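Side-chain contacts in cysteine desulfurase (Elizabethkingia anophelis NUHP1, PDB 5VPR), which probably catalyses, with pyridoxal 5'-phosphate as cofactor, the removal of sulfur from L-cysteine to give L-alanine and a persulfurated sulfur carrier: residues R16-I21 and M300-R305; L34-T39 and V392-E397; H313-Y318 and A388-Y393. All coordinates share one frame; numbering follows the deposited sequence.

From the N terminus, helix 12-17 leads into residues 16-21, where interaction 1 closes the first long loop against the end of helix 287-303. Before that loop is complete, residues 34-39 open interaction 2, which closes at 392-397, just ahead of and into the C-terminal helix, so the two loops cross. Interaction 3 follows interaction 1 in series, joining helix 305-324 to the chain just after strand 386-389; it finishes on the stretch where interaction 2 also ends, and the two share Val392 and Tyr393. That tyrosine also connects back to interaction 1, through Arg16 and Phe19. Together they tie the N-terminal segment, helices 287-303 and 305-324, and the C-terminal part of the fold.

Interaction 1 (R16-I21 and M300-R305); sequences RSQFPI and MEKVGR
The backbones bearing Gln18 and Lys302 stay well apart, the closest pair of CA atoms being those of Gln18 and Val303 at 11.3 Å, and two long polar side chains bridge the interval. Gln18 follows helix 12-17 in the chain, and Lys302 lies in the last turn of helix 287-303. The side chains approach from opposite directions and join through a single hydrogen bond, Lys302 NZ to Gln18 OE1 at 2.8 Å. The ammonium group does not lie on a lone pair of the amide oxygen: it stands 40° out of the carbonyl plane, with a C=O...N angle of 114°. This bent angle brings Lys302 NZ to 3.4 Å from Gln18 CD. Gln18 runs extended beyond CG, whereas Lys302 bends at chi3 (63°), which swings CE and NZ across to the amide. Gln18 NE2 makes a weak hydrogen bond to Glu14, and the Gln18 backbone is bonded to Lys44. This is a surface contact covering only 84 Å². One bond between a charged ammonium and a neutral amide oxygen, tilted out of plane and close to solvent, implies a modest tie between the N-terminal segment and helix 287-303.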
loop_
_atom_site.group_PDB
_atom_site.type_symbol
_atom_site.label_atom_id
_atom_site.label_comp_id
_atom_site.label_asym_id
_atom_site.label_seq_id
_atom_site.Cartn_x
_atom_site.Cartn_y
_atom_site.Cartn_z
ATOM N N ARG A 16 -10.846 9.122 -15.843
ATOM C CA ARG A 16 -12.071 8.829 -15.101
ATOM C C ARG A 16 -13.035 7.983 -15.921
ATOM O O ARG A 16 -13.810 7.201 -15.356
ATOM C CB ARG A 16 -12.767 10.129 -14.661
ATOM C CG ARG A 16 -12.092 10.850 -13.490
ATOM C CD ARG A 16 -12.806 12.144 -13.105
ATOM N NE ARG A 16 -14.171 11.930 -12.615
ATOM C CZ ARG A 16 -14.488 11.644 -11.354
ATOM N NH1 ARG A 16 -13.539 11.520 -10.429
ATOM N NH2 ARG A 16 -15.759 11.473 -11.018
ATOM N N SER A 17 -13.015 8.131 -17.249
ATOM C CA SER A 17 -13.887 7.319 -18.091
ATOM C C SER A 17 -13.562 5.830 -18.003
ATOM O O SER A 17 -14.403 5.002 -18.362
ATOM C CB SER A 17 -13.803 7.801 -19.547
ATOM O OG SER A 17 -12.491 7.654 -20.062
ATOM N N GLN A 18 -12.373 5.465 -17.519
ATOM C CA GLN A 18 -12.016 4.057 -17.402
ATOM C C GLN A 18 -12.557 3.402 -16.135
ATOM O O GLN A 18 -12.437 2.181 -16.000
ATOM C CB GLN A 18 -10.487 3.892 -17.453
ATOM C CG GLN A 18 -9.852 4.506 -18.710
ATOM C CD GLN A 18 -8.333 4.377 -18.749
ATOM O OE1 GLN A 18 -7.773 3.314 -18.467
ATOM N NE2 GLN A 18 -7.662 5.464 -19.112
ATOM N N PHE A 19 -13.158 4.164 -15.216
ATOM C CA PHE A 19 -13.590 3.620 -13.927
ATOM C C PHE A 19 -15.105 3.645 -13.828
ATOM O O PHE A 19 -15.689 4.683 -13.465
ATOM C CB PHE A 19 -12.965 4.409 -12.778
ATOM C CG PHE A 19 -11.495 4.206 -12.663
ATOM C CD1 PHE A 19 -10.618 4.928 -13.450
ATOM C CD2 PHE A 19 -10.990 3.265 -11.789
ATOM C CE1 PHE A 19 -9.249 4.717 -13.357
ATOM C CE2 PHE A 19 -9.631 3.048 -11.687
ATOM C CZ PHE A 19 -8.757 3.771 -12.470
ATOM N N PRO A 20 -15.788 2.539 -14.128
ATOM C CA PRO A 20 -17.260 2.593 -14.187
ATOM C C PRO A 20 -17.901 3.001 -12.874
ATOM O O PRO A 20 -18.887 3.747 -12.888
ATOM C CB PRO A 20 -17.649 1.167 -14.609
ATOM C CG PRO A 20 -16.440 0.338 -14.333
ATOM C CD PRO A 20 -15.262 1.235 -14.546
ATOM N N ILE A 21 -17.345 2.582 -11.732
ATOM C CA ILE A 21 -17.976 2.908 -10.454
ATOM C C ILE A 21 -18.032 4.415 -10.206
ATOM O O ILE A 21 -18.823 4.878 -9.372
ATOM C CB ILE A 21 -17.262 2.177 -9.292
ATOM C CG1 ILE A 21 -18.223 2.015 -8.101
ATOM C CG2 ILE A 21 -16.002 2.937 -8.852
ATOM C CD1 ILE A 21 -17.590 1.223 -6.936
ATOM N N MET A 300 -1.103 1.449 -14.587
ATOM C CA MET A 300 -0.227 2.471 -14.038
ATOM C C MET A 300 0.861 2.855 -15.035
ATOM O O MET A 300 1.141 4.047 -15.215
ATOM C CB MET A 300 0.367 1.985 -12.715
ATOM C CG MET A 300 -0.684 1.834 -11.625
ATOM S SD MET A 300 -0.028 1.520 -9.980
ATOM C CE MET A 300 0.936 3.008 -9.649
ATOM N N GLU A 301 1.471 1.873 -15.714
ATOM C CA GLU A 301 2.485 2.222 -16.712
ATOM C C GLU A 301 1.864 3.001 -17.868
ATOM O O GLU A 301 2.489 3.912 -18.422
ATOM C CB GLU A 301 3.203 0.972 -17.230
ATOM C CG GLU A 301 3.830 0.091 -16.142
ATOM C CD GLU A 301 5.270 0.462 -15.776
ATOM O OE1 GLU A 301 5.669 1.634 -15.966
ATOM O OE2 GLU A 301 6.009 -0.435 -15.292
ATOM N N LYS A 302 0.622 2.672 -18.235
ATOM C CA LYS A 302 -0.038 3.409 -19.308
ATOM C C LYS A 302 -0.281 4.856 -18.905
ATOM O O LYS A 302 -0.036 5.775 -19.689
ATOM C CB LYS A 302 -1.360 2.744 -19.692
ATOM C CG LYS A 302 -2.092 3.480 -20.805
ATOM C CD LYS A 302 -3.449 2.855 -21.096
ATOM C CE LYS A 302 -4.359 2.948 -19.888
ATOM N NZ LYS A 302 -5.764 2.613 -20.229
ATOM N N VAL A 303 -0.780 5.082 -17.689
ATOM C CA VAL A 303 -0.974 6.452 -17.231
ATOM C C VAL A 303 0.366 7.160 -17.086
ATOM O O VAL A 303 0.536 8.304 -17.524
ATOM C CB VAL A 303 -1.767 6.477 -15.914
ATOM C CG1 VAL A 303 -1.783 7.897 -15.353
ATOM C CG2 VAL A 303 -3.175 6.001 -16.155
ATOM N N GLY A 304 1.333 6.498 -16.467
ATOM C CA GLY A 304 2.604 7.141 -16.207
ATOM C C GLY A 304 2.789 7.404 -14.730
ATOM O O GLY A 304 2.031 8.168 -14.123
ATOM N N ARG A 305 3.796 6.763 -14.139
ATOM C CA ARG A 305 3.958 6.809 -12.690
ATOM C C ARG A 305 4.361 8.199 -12.215
ATOM O O ARG A 305 3.941 8.636 -11.134
ATOM C CB ARG A 305 4.979 5.754 -12.272
ATOM C CG ARG A 305 4.615 4.368 -12.824
ATOM C CD ARG A 305 5.744 3.362 -12.666
ATOM N NE ARG A 305 5.777 2.725 -11.347
ATOM C CZ ARG A 305 6.692 1.821 -11.001
ATOM N NH1 ARG A 305 7.623 1.469 -11.881
ATOM N NH2 ARG A 305 6.686 1.266 -9.791
#

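Interaction 2 (L34-T39 and V392-E397); sequences LDNAAT and VYNTFE
Asn36, in the Leu-Asp-Asn-Ala-Ala-Thr loop after strand 29-33, meets Tyr393 and Asn394 in the turn that leads into the C-terminal helix 396-413. One end of the Asn36 amide faces Tyr393, the other Asn394. Its OD1 lies at the edge of the Tyr393 ring, near the ring plane, and accepts a hydrogen bond from Tyr393 OH; the modelled separation of Asn36 OD1 and Tyr393 OH, 2.3 Å, is improbably short, so its exact length is doubtful. Amide and ring planes stand 56° apart. Tyr393 CG is set between its own backbone N and carbonyl carbon (chi1 40°), which sends the phenol toward the loop, where its OH also takes a hydrogen bond from the backbone N of Gln41. The other end of the Asn36 amide, ND2, is bonded to the carbonyl O of Ser389 and lies 3.0 Å from Asn394 OD1. That oxygen has its main partner in the backbone N of Ala391, while Asn394 ND2 reaches Glu398. Leu34 supplies the apolar part of the contact: its CD2 lies 3.7 Å from Asn394 ND2, against the same amide. All four residues are buried, and backbone groups satisfy much of the polarity enclosed here. Just beyond, Thr395 is the N-cap of helix 396-413, its OG1 accepting from the backbone N of Glu398. Thr39, farther along the loop, is bonded to His232, the neighbour of the cofactor-carrying Lys233. Through that bond the junction of N-terminal and C-terminal segments is probably linked to the cofactor lysine, consistent with the class-V aminotransferase fold.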
loop_
_atom_site.group_PDB
_atom_site.type_symbol
_atom_site.label_atom_id
_atom_site.label_comp_id
_atom_site.label_asym_id
_atom_site.label_seq_id
_atom_site.Cartn_x
_atom_site.Cartn_y
_atom_site.Cartn_z
ATOM N N LEU A 34 -13.139 9.333 -1.708
ATOM C CA LEU A 34 -11.873 9.790 -1.131
ATOM C C LEU A 34 -11.435 8.888 0.019
ATOM O O LEU A 34 -10.928 9.350 1.046
ATOM C CB LEU A 34 -11.982 11.242 -0.666
ATOM C CG LEU A 34 -12.460 12.220 -1.739
ATOM C CD1 LEU A 34 -12.784 13.575 -1.121
ATOM C CD2 LEU A 34 -11.417 12.357 -2.839
ATOM N N ASP A 35 -11.630 7.583 -0.137
ATOM C CA ASP A 35 -11.205 6.595 0.842
ATOM C C ASP A 35 -10.235 5.613 0.193
ATOM O O ASP A 35 -10.254 4.403 0.455
ATOM C CB ASP A 35 -12.414 5.873 1.434
ATOM C CG ASP A 35 -12.080 5.120 2.710
ATOM O OD1 ASP A 35 -11.102 5.490 3.395
ATOM O OD2 ASP A 35 -12.800 4.149 3.022
ATOM N N ASN A 36 -9.389 6.141 -0.689
ATOM C CA ASN A 36 -8.535 5.288 -1.510
ATOM C C ASN A 36 -7.457 4.581 -0.699
ATOM O O ASN A 36 -7.021 3.499 -1.096
ATOM C CB ASN A 36 -7.930 6.115 -2.642
ATOM C CG ASN A 36 -9.002 6.601 -3.584
ATOM O OD1 ASN A 36 -9.525 5.816 -4.385
ATOM N ND2 ASN A 36 -9.386 7.879 -3.456
ATOM N N ALA A 37 -7.029 5.153 0.431
ATOM C CA ALA A 37 -6.069 4.463 1.289
ATOM C C ALA A 37 -6.675 3.219 1.919
ATOM O O ALA A 37 -5.932 2.336 2.351
ATOM C CB ALA A 37 -5.548 5.388 2.392
ATOM N N ALA A 38 -8.006 3.135 1.983
ATOM C CA ALA A 38 -8.653 1.892 2.393
ATOM C C ALA A 38 -8.612 0.886 1.253
ATOM O O ALA A 38 -8.075 -0.213 1.405
ATOM C CB ALA A 38 -10.093 2.153 2.848
ATOM N N THR A 39 -9.117 1.272 0.083
ATOM C CA THR A 39 -8.997 0.451 -1.110
ATOM C C THR A 39 -9.265 1.337 -2.316
ATOM O O THR A 39 -9.949 2.362 -2.208
ATOM C CB THR A 39 -9.944 -0.764 -1.083
ATOM O OG1 THR A 39 -9.503 -1.717 -2.053
ATOM C CG2 THR A 39 -11.411 -0.367 -1.391
ATOM N N VAL A 392 -5.725 8.357 -8.595
ATOM C CA VAL A 392 -5.424 9.086 -9.827
ATOM C C VAL A 392 -6.673 9.702 -10.444
ATOM O O VAL A 392 -6.580 10.700 -11.166
ATOM C CB VAL A 392 -4.712 8.149 -10.819
ATOM C CG1 VAL A 392 -5.673 7.061 -11.318
ATOM C CG2 VAL A 392 -4.123 8.946 -11.973
ATOM N N TYR A 393 -7.854 9.145 -10.177
ATOM C CA TYR A 393 -9.075 9.608 -10.821
ATOM C C TYR A 393 -9.747 10.761 -10.080
ATOM O O TYR A 393 -10.746 11.295 -10.575
ATOM C CB TYR A 393 -10.067 8.442 -10.972
ATOM C CG TYR A 393 -10.102 7.516 -9.776
ATOM C CD1 TYR A 393 -9.672 6.196 -9.884
ATOM C CD2 TYR A 393 -10.551 7.964 -8.535
ATOM C CE1 TYR A 393 -9.691 5.335 -8.789
ATOM C CE2 TYR A 393 -10.578 7.113 -7.429
ATOM C CZ TYR A 393 -10.139 5.799 -7.565
ATOM O OH TYR A 393 -10.141 4.949 -6.475
ATOM N N ASN A 394 -9.235 11.157 -8.918
ATOM C CA ASN A 394 -9.861 12.241 -8.174
ATOM C C ASN A 394 -9.524 13.594 -8.805
ATOM O O ASN A 394 -8.515 13.750 -9.502
ATOM C CB ASN A 394 -9.435 12.191 -6.711
ATOM C CG ASN A 394 -9.974 10.968 -5.999
ATOM O OD1 ASN A 394 -9.238 10.248 -5.318
ATOM N ND2 ASN A 394 -11.273 10.724 -6.157
ATOM N N THR A 395 -10.396 14.578 -8.565
ATOM C CA THR A 395 -10.323 15.863 -9.240
ATOM C C THR A 395 -10.308 17.021 -8.243
ATOM O O THR A 395 -10.725 16.892 -7.090
ATOM C CB THR A 395 -11.509 16.065 -10.201
ATOM O OG1 THR A 395 -12.705 16.235 -9.433
ATOM C CG2 THR A 395 -11.674 14.874 -11.126
ATOM N N PHE A 396 -9.838 18.176 -8.714
ATOM C CA PHE A 396 -9.939 19.381 -7.897
ATOM C C PHE A 396 -11.400 19.738 -7.626
ATOM O O PHE A 396 -11.739 20.205 -6.533
ATOM C CB PHE A 396 -9.201 20.536 -8.575
ATOM C CG PHE A 396 -7.739 20.268 -8.779
ATOM C CD1 PHE A 396 -6.857 20.328 -7.710
ATOM C CD2 PHE A 396 -7.247 19.940 -10.034
ATOM C CE1 PHE A 396 -5.507 20.071 -7.887
ATOM C CE2 PHE A 396 -5.896 19.676 -10.220
ATOM C CZ PHE A 396 -5.025 19.744 -9.146
ATOM N N GLU A 397 -12.284 19.509 -8.602
ATOM C CA GLU A 397 -13.704 19.753 -8.366
ATOM C C GLU A 397 -14.226 18.896 -7.218
ATOM O O GLU A 397 -15.073 19.343 -6.433
ATOM C CB GLU A 397 -14.510 19.500 -9.642
#

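Interaction 3 (H313-Y318 and A388-Y393); sequences HALLEY and ASFAVY
Leu315 and Phe390 each carry CG beside the backbone N and opposite the carbonyl carbon (chi1 -69° and -56°), and from their separate backbones these torsions bring the leucine and phenylalanine side chains together at an oblique crossing. Leu315 points from helix 305-324 and Phe390 from the residue position following strand 386-389, their CA atoms 7.4 Å apart. Leu315 CB covers one face of the phenyl ring, 4.2 Å above its plane and displaced toward the rim. The leucine chi2 of 175° carries CD1 away from the ring to the backbone just after strand 386-389, where Leu315 CD1 rests 4.1 Å from Phe390 CB. The same methyl comes 3.9 Å from the carbonyl O of Ala391, packing against the backbone as well as the side chain. The next helix residue meets the ring obliquely at CE2, with Leu316 CA 4.1 Å from Phe390 CE2 and Leu316 CD1 at 4.2 Å from that same carbon. Two successive leucines thus meet the ring from the same side. Ile399 of the C-terminal helix touches both Leu315 and Phe390, while Val342 of the adjoining strand touches Leu316 and Phe390, completing a small hydrophobic cluster between helices and sheet. No hydrogen bond crosses between these two segments. Cohesion here comes from dispersion and from excluding water, so the helix is held to the chain leaving the strand by the fit of buried apolar surfaces rather than by directional bonds.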
loop_
_atom_site.group_PDB
_atom_site.type_symbol
_atom_site.label_atom_id
_atom_site.label_comp_id
_atom_site.label_asym_id
_atom_site.label_seq_id
_atom_site.Cartn_x
_atom_site.Cartn_y
_atom_site.Cartn_z
ATOM N N HIS A 313 0.116 14.742 -5.948
ATOM C CA HIS A 313 0.734 15.784 -5.147
ATOM C C HIS A 313 -0.010 17.111 -5.291
ATOM O O HIS A 313 -0.127 17.869 -4.320
ATOM C CB HIS A 313 2.201 15.932 -5.544
ATOM C CG HIS A 313 2.903 17.052 -4.845
ATOM N ND1 HIS A 313 2.804 18.364 -5.259
ATOM C CD2 HIS A 313 3.713 17.059 -3.761
ATOM C CE1 HIS A 313 3.524 19.130 -4.458
ATOM N NE2 HIS A 313 4.088 18.362 -3.543
ATOM N N ALA A 314 -0.530 17.408 -6.484
ATOM C CA ALA A 314 -1.282 18.651 -6.647
ATOM C C ALA A 314 -2.643 18.570 -5.955
ATOM O O ALA A 314 -3.118 19.560 -5.384
ATOM C CB ALA A 314 -1.437 18.976 -8.130
ATOM N N LEU A 315 -3.284 17.398 -5.991
ATOM C CA LEU A 315 -4.535 17.212 -5.255
ATOM C C LEU A 315 -4.321 17.438 -3.768
ATOM O O LEU A 315 -5.099 18.136 -3.108
ATOM C CB LEU A 315 -5.082 15.807 -5.499
ATOM C CG LEU A 315 -5.610 15.489 -6.896
ATOM C CD1 LEU A 315 -5.984 14.011 -6.983
ATOM C CD2 LEU A 315 -6.812 16.361 -7.213
ATOM N N LEU A 316 -3.244 16.867 -3.233
ATOM C CA LEU A 316 -2.960 16.952 -1.808
ATOM C C LEU A 316 -2.713 18.392 -1.384
ATOM O O LEU A 316 -3.305 18.875 -0.411
ATOM C CB LEU A 316 -1.752 16.070 -1.486
ATOM C CG LEU A 316 -1.326 15.909 -0.030
ATOM C CD1 LEU A 316 -2.439 15.265 0.715
ATOM C CD2 LEU A 316 -0.076 15.046 0.085
ATOM N N GLU A 317 -1.847 19.101 -2.109
ATOM C CA GLU A 317 -1.567 20.493 -1.764
ATOM C C GLU A 317 -2.835 21.340 -1.818
ATOM O O GLU A 317 -3.081 22.167 -0.930
ATOM C CB GLU A 317 -0.499 21.058 -2.699
ATOM N N TYR A 318 -3.651 21.148 -2.856
ATOM C CA TYR A 318 -4.877 21.927 -2.998
ATOM C C TYR A 318 -5.845 21.635 -1.858
ATOM O O TYR A 318 -6.396 22.554 -1.243
ATOM C CB TYR A 318 -5.524 21.627 -4.352
ATOM C CG TYR A 318 -6.787 22.408 -4.631
ATOM C CD1 TYR A 318 -8.034 21.780 -4.669
ATOM C CD2 TYR A 318 -6.735 23.775 -4.860
ATOM C CE1 TYR A 318 -9.194 22.513 -4.936
ATOM C CE2 TYR A 318 -7.868 24.497 -5.118
ATOM C CZ TYR A 318 -9.092 23.872 -5.156
ATOM O OH TYR A 318 -10.207 24.633 -5.416
ATOM N N ALA A 388 -9.167 11.956 4.354
ATOM C CA ALA A 388 -9.433 11.970 2.920
ATOM C C ALA A 388 -8.177 11.497 2.205
ATOM O O ALA A 388 -7.076 11.942 2.536
ATOM C CB ALA A 388 -9.829 13.367 2.443
ATOM N N SER A 389 -8.335 10.591 1.243
ATOM C CA SER A 389 -7.187 10.012 0.559
ATOM C C SER A 389 -7.480 9.925 -0.930
ATOM O O SER A 389 -8.602 9.602 -1.339
ATOM C CB SER A 389 -6.814 8.618 1.132
ATOM O OG SER A 389 -7.944 7.747 1.220
ATOM N N PHE A 390 -6.454 10.196 -1.734
ATOM C CA PHE A 390 -6.604 10.429 -3.161
ATOM C C PHE A 390 -6.026 9.290 -3.990
ATOM O O PHE A 390 -5.074 8.608 -3.585
ATOM C CB PHE A 390 -5.941 11.754 -3.544
ATOM C CG PHE A 390 -6.463 12.918 -2.759
ATOM C CD1 PHE A 390 -7.753 13.381 -2.971
ATOM C CD2 PHE A 390 -5.688 13.528 -1.792
ATOM C CE1 PHE A 390 -8.259 14.443 -2.246
ATOM C CE2 PHE A 390 -6.188 14.601 -1.067
ATOM C CZ PHE A 390 -7.476 15.053 -1.293
ATOM N N ALA A 391 -6.641 9.083 -5.154
ATOM C CA ALA A 391 -6.144 8.208 -6.206
ATOM C C ALA A 391 -6.114 9.013 -7.501
ATOM O O ALA A 391 -6.452 10.202 -7.521
ATOM C CB ALA A 391 -6.998 6.936 -6.341
ATOM N N VAL A 392 -5.725 8.357 -8.595
ATOM C CA VAL A 392 -5.424 9.086 -9.827
ATOM C C VAL A 392 -6.673 9.702 -10.444
ATOM O O VAL A 392 -6.580 10.700 -11.166
ATOM C CB VAL A 392 -4.712 8.149 -10.819
ATOM C CG1 VAL A 392 -5.673 7.061 -11.318
ATOM C CG2 VAL A 392 -4.123 8.946 -11.973
ATOM N N TYR A 393 -7.854 9.145 -10.177
ATOM C CA TYR A 393 -9.075 9.608 -10.821
ATOM C C TYR A 393 -9.747 10.761 -10.080
ATOM O O TYR A 393 -10.746 11.295 -10.575
ATOM C CB TYR A 393 -10.067 8.442 -10.972
ATOM C CG TYR A 393 -10.102 7.516 -9.776
ATOM C CD1 TYR A 393 -9.672 6.196 -9.884
ATOM C CD2 TYR A 393 -10.551 7.964 -8.535
ATOM C CE1 TYR A 393 -9.691 5.335 -8.789
ATOM C CE2 TYR A 393 -10.578 7.113 -7.429
ATOM C CZ TYR A 393 -10.139 5.799 -7.565
ATOM O OH TYR A 393 -10.141 4.949 -6.475
#